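Local atomic coordinates of BT_4661 (Bacteroides thetaiotaomicron, PDB entry 4AK2), a protein that probably captures heparin and heparan sulphate at the bacterial surface as a SusE-like glycan-binding protein, of which this chain is the ligand-binding domain. Residues A[16-29]-A[124-136]. Numbering follows the deposited sequence.
Sequences LGLTPIENYADQFR and QLEYTPFVFQVNP
The backbones of 16-29 and 124-136 come nearest at Ala25 and Val131, CA to CA 6.4 Å, and no backbone-to-backbone hydrogen bond joins them. Gln27 and Arg29 reach across instead. Gln27 OE1 accepts a hydrogen bond from Val131 N (3.2 Å) and a weak one from Phe130 N, while lying over one face of the Phe130 ring, offset toward its rim; its NE2 turns back to Ala25 O, which fixes the amide's rotation. Arg29, bent at chi3 (-73°), turns its guanidinium edge toward residues 127-128: NH1 donates to Thr128 OG1 and NH2 to Tyr127 O, both at 2.9 Å. The Glu126 carboxylate, its OE2 hydrogen-bonded to Ser116 OG, stacks over one guanidinium face, planes 12° apart, in a long salt bridge (NH1 to OE1, 3.7 Å) of charge alone; Phe130 CD2 lies over the opposite face. A methionine in place of Arg29 would probably leave Tyr127 O and Thr128 OG1 without these donors and Glu126 without this stacked positive charge. Leu18 CD1 and the Tyr24 ring edge pack on Pro129. Waters link Gln133 OE1 to Glu22 O and Asn23 O. The contact joins two sheets: strand 27-30 borders 105-115, whose His114 ND1 is hydrogen-bonded to Arg29 NE, while strand 131-134 runs parallel to 268-276, whose Trp275 touches Ala25 and Gln133.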
ATOM      1  N   LEU A  16      -6.681   3.364  13.180  1.00 15.02           N
ATOM      2  CA  LEU A  16      -5.471   2.836  13.804  1.00 17.11           C
ATOM      3  C   LEU A  16      -5.025   3.687  14.990  1.00 18.69           C
ATOM      4  O   LEU A  16      -4.053   3.330  15.626  1.00 20.56           O
ATOM      5  CB  LEU A  16      -4.309   2.723  12.782  1.00 18.71           C
ATOM      6  CG  LEU A  16      -4.548   1.981  11.444  1.00 20.50           C
ATOM      7  CD1 LEU A  16      -3.274   1.925  10.615  1.00 22.07           C
ATOM      8  CD2 LEU A  16      -5.032   0.587  11.727  1.00 23.10           C
ATOM      9  N   GLY A  17      -5.735   4.786  15.281  1.00 17.20           N
ATOM     10  CA  GLY A  17      -5.354   5.697  16.379  1.00 19.93           C
ATOM     11  C   GLY A  17      -4.188   6.614  16.042  1.00 16.82           C
ATOM     12  O   GLY A  17      -3.580   7.217  16.937  1.00 20.64           O
ATOM     13  N   LEU A  18      -3.883   6.722  14.742  1.00 15.61           N
ATOM     14  CA  LEU A  18      -2.789   7.547  14.266  1.00 15.43           C
ATOM     15  C   LEU A  18      -3.222   8.992  14.030  1.00 15.63           C
ATOM     16  O   LEU A  18      -4.258   9.221  13.345  1.00 15.34           O
ATOM     17  CB  LEU A  18      -2.177   6.949  12.994  1.00 14.90           C
ATOM     18  CG  LEU A  18      -1.543   5.562  13.188  1.00 17.37           C
ATOM     19  CD1 LEU A  18      -1.186   4.954  11.859  1.00 18.35           C
ATOM     20  CD2 LEU A  18      -0.286   5.737  14.057  1.00 20.61           C
ATOM     21  N   THR A  19      -2.458   9.962  14.571  1.00 15.41           N
ATOM     22  CA  THR A  19      -2.843  11.355  14.450  1.00 16.33           C
ATOM     23  C   THR A  19      -1.614  12.212  14.203  1.00 15.81           C
ATOM     24  O   THR A  19      -0.495  11.791  14.545  1.00 17.43           O
ATOM     25  CB  THR A  19      -3.504  11.886  15.733  1.00 18.43           C
ATOM     26  OG1 THR A  19      -2.603  11.724  16.829  1.00 21.27           O
ATOM     27  CG2 THR A  19      -4.824  11.170  16.003  1.00 21.37           C
ATOM     28  N   PRO A  20      -1.796  13.421  13.614  1.00 15.37           N
ATOM     29  CA  PRO A  20      -3.049  13.883  13.009  1.00 15.26           C
ATOM     30  C   PRO A  20      -3.270  13.096  11.713  1.00 14.20           C
ATOM     31  O   PRO A  20      -2.307  12.589  11.106  1.00 13.77           O
ATOM     32  CB  PRO A  20      -2.781  15.350  12.709  1.00 16.44           C
ATOM     33  CG  PRO A  20      -1.302  15.390  12.480  1.00 17.76           C
ATOM     34  CD  PRO A  20      -0.697  14.402  13.456  1.00 16.37           C
ATOM     35  N   ILE A  21      -4.529  13.016  11.288  1.00 13.91           N
ATOM     36  CA  ILE A  21      -4.822  12.099  10.168  1.00 12.73           C
ATOM     37  C   ILE A  21      -4.170  12.473   8.857  1.00 12.26           C
ATOM     38  O   ILE A  21      -3.878  11.609   8.035  1.00 13.72           O
ATOM     39  CB  ILE A  21      -6.313  11.863  10.001  1.00 14.13           C
ATOM     40  CG1 ILE A  21      -7.090  13.136   9.625  1.00 13.75           C
ATOM     41  CG2 ILE A  21      -6.867  11.141  11.199  1.00 16.18           C
ATOM     42  CD1 ILE A  21      -8.492  12.844   9.094  1.00 15.22           C
ATOM     43  N   GLU A  22      -3.865  13.757   8.664  1.00 13.50           N
ATOM     44  CA  GLU A  22      -3.232  14.216   7.436  1.00 14.16           C
ATOM     45  C   GLU A  22      -1.758  13.790   7.333  1.00 13.76           C
ATOM     46  O   GLU A  22      -1.166  13.899   6.260  1.00 18.34           O
ATOM     47  CB  GLU A  22      -3.348  15.735   7.268  1.00 16.23           C
ATOM     48  CG  GLU A  22      -2.559  16.579   8.279  1.00 16.68           C
ATOM     49  CD  GLU A  22      -3.349  16.920   9.534  1.00 16.67           C
ATOM     50  OE1 GLU A  22      -4.332  16.206   9.856  1.00 16.05           O
ATOM     51  OE2 GLU A  22      -2.990  17.926  10.201  1.00 21.75           O
ATOM     52  N   ASN A  23      -1.187  13.260   8.415  1.00 13.32           N
ATOM     53  CA  ASN A  23       0.177  12.759   8.360  1.00 14.35           C
ATOM     54  C   ASN A  23       0.262  11.290   7.925  1.00 14.37           C
ATOM     55  O   ASN A  23       1.363  10.720   7.884  1.00 14.46           O
ATOM     56  CB  ASN A  23       0.901  12.928   9.717  1.00 16.57           C
ATOM     57  CG  ASN A  23       1.265  14.373   9.999  1.00 19.44           C
ATOM     58  OD1 ASN A  23       0.991  15.249   9.192  1.00 21.87           O
ATOM     59  ND2 ASN A  23       1.957  14.600  11.110  1.00 22.36           N
ATOM     60  N   TYR A  24      -0.898  10.692   7.602  1.00 12.12           N
ATOM     61  CA  TYR A  24      -0.988   9.259   7.237  1.00 12.30           C
ATOM     62  C   TYR A  24      -1.917   9.105   6.051  1.00 11.73           C
ATOM     63  O   TYR A  24      -2.789   9.939   5.838  1.00 12.26           O
ATOM     64  CB  TYR A  24      -1.523   8.452   8.424  1.00 12.60           C
ATOM     65  CG  TYR A  24      -0.566   8.529   9.605  1.00 12.20           C
ATOM     66  CD1 TYR A  24       0.502   7.644   9.685  1.00 13.67           C
ATOM     67  CD2 TYR A  24      -0.745   9.492  10.623  1.00 14.29           C
ATOM     68  CE1 TYR A  24       1.412   7.705  10.719  1.00 14.88           C
ATOM     69  CE2 TYR A  24       0.170   9.562  11.698  1.00 14.70           C
ATOM     70  CZ  TYR A  24       1.236   8.662  11.738  1.00 14.20           C
ATOM     71  OH  TYR A  24       2.096   8.713  12.794  1.00 18.49           O
ATOM     72  N   ALA A  25      -1.749   7.998   5.308  1.00 11.03           N
ATOM     73  CA  ALA A  25      -2.760   7.648   4.311  1.00 11.07           C
ATOM     74  C   ALA A  25      -4.088   7.377   4.999  1.00 10.50           C
ATOM     75  O   ALA A  25      -4.157   7.082   6.216  1.00 10.83           O
ATOM     76  CB  ALA A  25      -2.298   6.385   3.549  1.00 12.00           C
ATOM     77  N   ASP A  26      -5.163   7.450   4.188  1.00 11.46           N
ATOM     78  CA  ASP A  26      -6.470   6.976   4.639  1.00 11.43           C
ATOM     79  C   ASP A  26      -6.458   5.453   4.623  1.00 10.18           C
ATOM     80  O   ASP A  26      -6.242   4.840   3.547  1.00 12.20           O
ATOM     81  CB  ASP A  26      -7.583   7.534   3.753  1.00 11.52           C
ATOM     82  CG  ASP A  26      -7.860   9.001   3.996  1.00 11.32           C
ATOM     83  OD1 ASP A  26      -7.371   9.560   5.011  1.00 12.90           O
ATOM     84  OD2 ASP A  26      -8.593   9.594   3.169  1.00 13.43           O
ATOM     85  N   GLN A  27      -6.589   4.832   5.782  1.00 10.53           N
ATOM     86  CA  GLN A  27      -6.317   3.392   5.901  1.00 10.81           C
ATOM     87  C   GLN A  27      -7.048   2.782   7.067  1.00 10.61           C
ATOM     88  O   GLN A  27      -7.149   3.377   8.131  1.00 12.06           O
ATOM     89  CB  GLN A  27      -4.800   3.173   5.991  1.00 11.28           C
ATOM     90  CG  GLN A  27      -4.171   3.632   7.323  1.00 11.77           C
ATOM     91  CD  GLN A  27      -2.673   3.767   7.192  1.00 10.67           C
ATOM     92  OE1 GLN A  27      -1.938   2.806   7.278  1.00 11.91           O
ATOM     93  NE2 GLN A  27      -2.210   5.028   7.009  1.00 11.78           N
ATOM     94  N   PHE A  28      -7.638   1.598   6.828  1.00 12.06           N
ATOM     95  CA  PHE A  28      -8.509   0.935   7.779  1.00 12.20           C
ATOM     96  C   PHE A  28      -8.174  -0.518   7.919  1.00 12.66           C
ATOM     97  O   PHE A  28      -8.055  -1.218   6.924  1.00 13.08           O
ATOM     98  CB  PHE A  28      -9.994   1.108   7.341  1.00 12.74           C
ATOM     99  CG  PHE A  28     -10.366   2.554   7.332  1.00 12.05           C
ATOM    100  CD1 PHE A  28     -10.129   3.350   6.218  1.00 13.31           C
ATOM    101  CD2 PHE A  28     -10.854   3.164   8.490  1.00 13.44           C
ATOM    102  CE1 PHE A  28     -10.370   4.733   6.262  1.00 13.16           C
ATOM    103  CE2 PHE A  28     -11.095   4.547   8.527  1.00 13.63           C
ATOM    104  CZ  PHE A  28     -10.838   5.316   7.442  1.00 13.85           C
ATOM    105  N   ARG A  29      -7.999  -0.951   9.155  1.00 13.22           N
ATOM    106  CA  ARG A  29      -7.735  -2.339   9.454  1.00 12.94           C
ATOM    107  C   ARG A  29      -9.012  -3.012   9.906  1.00 13.50           C
ATOM    108  O   ARG A  29      -9.777  -2.480  10.718  1.00 14.24           O
ATOM    109  CB  ARG A  29      -6.653  -2.455  10.560  1.00 13.47           C
ATOM    110  CG  ARG A  29      -6.450  -3.903  11.025  1.00 13.20           C
ATOM    111  CD  ARG A  29      -5.166  -4.051  11.830  1.00 13.88           C
ATOM    112  NE  ARG A  29      -3.992  -3.977  10.966  1.00 13.24           N
ATOM    113  CZ  ARG A  29      -2.890  -3.248  11.189  1.00 12.71           C
ATOM    114  NH1 ARG A  29      -2.743  -2.432  12.279  1.00 15.27           N
ATOM    115  NH2 ARG A  29      -1.914  -3.329  10.297  1.00 14.41           N
ATOM    116  N   GLN A 124       1.072 -12.637  14.153  1.00 18.08           N
ATOM    117  CA  GLN A 124       0.032 -11.672  13.846  1.00 16.61           C
ATOM    118  C   GLN A 124       0.775 -10.438  13.316  1.00 16.19           C
ATOM    119  O   GLN A 124       1.114  -9.507  14.053  1.00 18.15           O
ATOM    120  CB  GLN A 124      -0.770 -11.352  15.101  1.00 19.66           C
ATOM    121  CG  GLN A 124      -1.980 -10.469  14.839  1.00 19.06           C
ATOM    122  CD  GLN A 124      -2.787 -10.243  16.087  1.00 26.11           C
ATOM    123  OE1 GLN A 124      -3.023 -11.165  16.878  1.00 26.60           O
ATOM    124  NE2 GLN A 124      -3.212  -9.000  16.287  1.00 35.11           N
ATOM    125  N   LEU A 125       1.090 -10.440  12.019  1.00 16.69           N
ATOM    126  CA  LEU A 125       2.029  -9.429  11.506  1.00 15.01           C
ATOM    127  C   LEU A 125       1.288  -8.154  11.113  1.00 14.17           C
ATOM    128  O   LEU A 125       0.487  -8.164  10.183  1.00 16.24           O
ATOM    129  CB  LEU A 125       2.782  -9.998  10.292  1.00 15.99           C
ATOM    130  CG  LEU A 125       3.836  -9.061   9.656  1.00 15.05           C
ATOM    131  CD1 LEU A 125       4.987  -8.785  10.650  1.00 16.15           C
ATOM    132  CD2 LEU A 125       4.400  -9.734   8.421  1.00 17.27           C
ATOM    133  N   GLU A 126       1.575  -7.054  11.826  1.00 14.39           N
ATOM    134  CA  GLU A 126       0.852  -5.820  11.617  1.00 13.46           C
ATOM    135  C   GLU A 126       1.805  -4.627  11.544  1.00 12.54           C
ATOM    136  O   GLU A 126       2.539  -4.323  12.505  1.00 15.06           O
ATOM    137  CB  GLU A 126      -0.170  -5.569  12.755  1.00 16.22           C
ATOM    138  CG  GLU A 126      -1.257  -6.632  12.754  1.00 17.33           C
ATOM    139  CD  GLU A 126      -2.408  -6.322  13.683  1.00 20.72           C
ATOM    140  OE1 GLU A 126      -2.281  -5.376  14.497  1.00 30.79           O
ATOM    141  OE2 GLU A 126      -3.433  -7.026  13.633  1.00 18.41           O
ATOM    142  N   TYR A 127       1.788  -3.914  10.431  1.00 12.51           N
ATOM    143  CA  TYR A 127       2.469  -2.634  10.312  1.00 11.52           C
ATOM    144  C   TYR A 127       1.415  -1.559  10.625  1.00 12.65           C
ATOM    145  O   TYR A 127       0.319  -1.575  10.039  1.00 12.73           O
ATOM    146  CB  TYR A 127       2.942  -2.431   8.866  1.00 12.67           C
ATOM    147  CG  TYR A 127       4.119  -3.308   8.467  1.00 11.29           C
ATOM    148  CD1 TYR A 127       3.942  -4.611   8.015  1.00 12.78           C
ATOM    149  CD2 TYR A 127       5.418  -2.838   8.573  1.00 12.14           C
ATOM    150  CE1 TYR A 127       5.005  -5.405   7.655  1.00 12.28           C
ATOM    151  CE2 TYR A 127       6.509  -3.613   8.225  1.00 12.34           C
ATOM    152  CZ  TYR A 127       6.295  -4.921   7.774  1.00 11.69           C
ATOM    153  OH  TYR A 127       7.384  -5.729   7.443  1.00 13.51           O
ATOM    154  N   THR A 128       1.759  -0.646  11.508  1.00 13.41           N
ATOM    155  CA  THR A 128       0.834   0.448  11.863  1.00 12.73           C
ATOM    156  C   THR A 128       1.631   1.736  11.762  1.00 11.72           C
ATOM    157  O   THR A 128       2.387   2.052  12.704  1.00 13.70           O
ATOM    158  CB  THR A 128       0.283   0.249  13.289  1.00 14.28           C
ATOM    159  OG1 THR A 128      -0.421  -0.991  13.354  1.00 17.28           O
ATOM    160  CG2 THR A 128      -0.644   1.406  13.697  1.00 16.05           C
ATOM    161  N   PRO A 129       1.479   2.524  10.699  1.00 11.92           N
ATOM    162  CA  PRO A 129       0.568   2.363   9.565  1.00 12.23           C
ATOM    163  C   PRO A 129       1.021   1.261   8.630  1.00 12.05           C
ATOM    164  O   PRO A 129       2.193   0.957   8.495  1.00 11.70           O
ATOM    165  CB  PRO A 129       0.687   3.732   8.849  1.00 11.83           C
ATOM    166  CG  PRO A 129       2.112   4.158   9.126  1.00 11.76           C
ATOM    167  CD  PRO A 129       2.344   3.725  10.542  1.00 12.40           C
ATOM    168  N   PHE A 130       0.019   0.701   7.949  1.00 11.45           N
ATOM    169  CA  PHE A 130       0.275  -0.331   6.912  1.00 11.43           C
ATOM    170  C   PHE A 130       0.414   0.245   5.534  1.00 10.49           C
ATOM    171  O   PHE A 130       0.608  -0.520   4.569  1.00 12.24           O
ATOM    172  CB  PHE A 130      -0.716  -1.478   6.977  1.00 11.38           C
ATOM    173  CG  PHE A 130      -2.140  -1.083   6.655  1.00 10.85           C
ATOM    174  CD1 PHE A 130      -2.589  -1.111   5.309  1.00 12.35           C
ATOM    175  CD2 PHE A 130      -3.053  -0.720   7.658  1.00 12.59           C
ATOM    176  CE1 PHE A 130      -3.902  -0.795   5.007  1.00 12.07           C
ATOM    177  CE2 PHE A 130      -4.363  -0.389   7.358  1.00 12.06           C
ATOM    178  CZ  PHE A 130      -4.774  -0.422   6.023  1.00 12.60           C
ATOM    179  N   VAL A 131       0.318   1.560   5.360  1.00 10.97           N
ATOM    180  CA  VAL A 131       0.624   2.237   4.114  1.00 10.88           C
ATOM    181  C   VAL A 131       1.896   3.050   4.383  1.00 10.39           C
ATOM    182  O   VAL A 131       1.867   4.003   5.203  1.00 12.14           O
ATOM    183  CB  VAL A 131      -0.488   3.146   3.624  1.00 11.19           C
ATOM    184  CG1 VAL A 131      -0.140   3.750   2.257  1.00 12.12           C
ATOM    185  CG2 VAL A 131      -1.833   2.376   3.534  1.00 11.68           C
ATOM    186  N   PHE A 132       3.004   2.669   3.785  1.00 10.08           N
ATOM    187  CA  PHE A 132       4.274   3.363   3.947  1.00 10.56           C
ATOM    188  C   PHE A 132       4.325   4.431   2.857  1.00 11.26           C
ATOM    189  O   PHE A 132       4.440   4.093   1.663  1.00 11.48           O
ATOM    190  CB  PHE A 132       5.449   2.334   3.826  1.00 12.08           C
ATOM    191  CG  PHE A 132       6.815   2.989   3.781  1.00 13.51           C
ATOM    192  CD1 PHE A 132       7.057   4.223   4.429  1.00 16.88           C
ATOM    193  CD2 PHE A 132       7.867   2.397   3.065  1.00 16.85           C
ATOM    194  CE1 PHE A 132       8.319   4.858   4.403  1.00 18.56           C
ATOM    195  CE2 PHE A 132       9.154   3.014   3.063  1.00 18.62           C
ATOM    196  CZ  PHE A 132       9.343   4.255   3.689  1.00 21.26           C
ATOM    197  N   GLN A 133       4.263   5.712   3.234  1.00 11.55           N
ATOM    198  CA  GLN A 133       4.327   6.826   2.337  1.00 12.14           C
ATOM    199  C   GLN A 133       5.776   7.230   2.159  1.00 12.70           C
ATOM    200  O   GLN A 133       6.427   7.657   3.151  1.00 17.52           O
ATOM    201  CB  GLN A 133       3.523   8.007   2.892  1.00 12.96           C
ATOM    202  CG  GLN A 133       2.026   7.641   2.929  1.00 12.78           C
ATOM    203  CD  GLN A 133       1.193   8.817   3.427  1.00 13.34           C
ATOM    204  OE1 GLN A 133       1.439   9.332   4.521  1.00 14.86           O
ATOM    205  NE2 GLN A 133       0.183   9.215   2.655  1.00 15.31           N
ATOM    206  N   VAL A 134       6.324   7.060   0.964  1.00 10.95           N
ATOM    207  CA  VAL A 134       7.734   7.241   0.715  1.00 11.30           C
ATOM    208  C   VAL A 134       7.981   8.126  -0.485  1.00 11.20           C
ATOM    209  O   VAL A 134       7.271   8.050  -1.511  1.00 11.18           O
ATOM    210  CB  VAL A 134       8.424   5.848   0.569  1.00 11.51           C
ATOM    211  CG1 VAL A 134       7.949   5.091  -0.707  1.00 12.44           C
ATOM    212  CG2 VAL A 134       9.946   5.995   0.555  1.00 13.11           C
ATOM    213  N   ASN A 135       9.018   8.955  -0.415  1.00 11.34           N
ATOM    214  CA  ASN A 135       9.438   9.782  -1.537  1.00 11.90           C
ATOM    215  C   ASN A 135      10.433   8.950  -2.363  1.00 12.00           C
ATOM    216  O   ASN A 135      11.477   8.582  -1.852  1.00 13.59           O
ATOM    217  CB  ASN A 135      10.129  11.035  -0.991  1.00 13.77           C
ATOM    218  CG  ASN A 135      10.673  11.939  -2.074  1.00 13.78           C
ATOM    219  OD1 ASN A 135      10.902  11.551  -3.209  1.00 16.72           O
ATOM    220  ND2 ASN A 135      10.834  13.202  -1.725  1.00 26.75           N
ATOM    221  N   PRO A 136      10.106   8.598  -3.617  1.00 12.38           N
ATOM    222  CA  PRO A 136      10.986   7.728  -4.400  1.00 12.84           C
ATOM    223  C   PRO A 136      12.324   8.360  -4.735  1.00 12.89           C
ATOM    224  O   PRO A 136      13.245   7.633  -5.079  1.00 15.56           O
ATOM    225  CB  PRO A 136      10.163   7.462  -5.674  1.00 13.29           C
ATOM    226  CG  PRO A 136       9.301   8.693  -5.813  1.00 13.68           C
ATOM    227  CD  PRO A 136       8.914   9.022  -4.380  1.00 13.72           C
TER
HETATM  228  O   HOH W   1       0.482  12.078   4.464  1.00 29.48           O
HETATM  229  O   HOH W   2       2.408   8.031   6.618  1.00 15.08           O
HETATM  230  O   HOH W   3      -1.958  11.170   2.854  1.00 28.23           O
HETATM  231  O   HOH W   4       0.399   6.106   6.196  1.00 11.78           O
HETATM  232  O   HOH W   5      -0.131  -4.923   8.400  1.00 15.03           O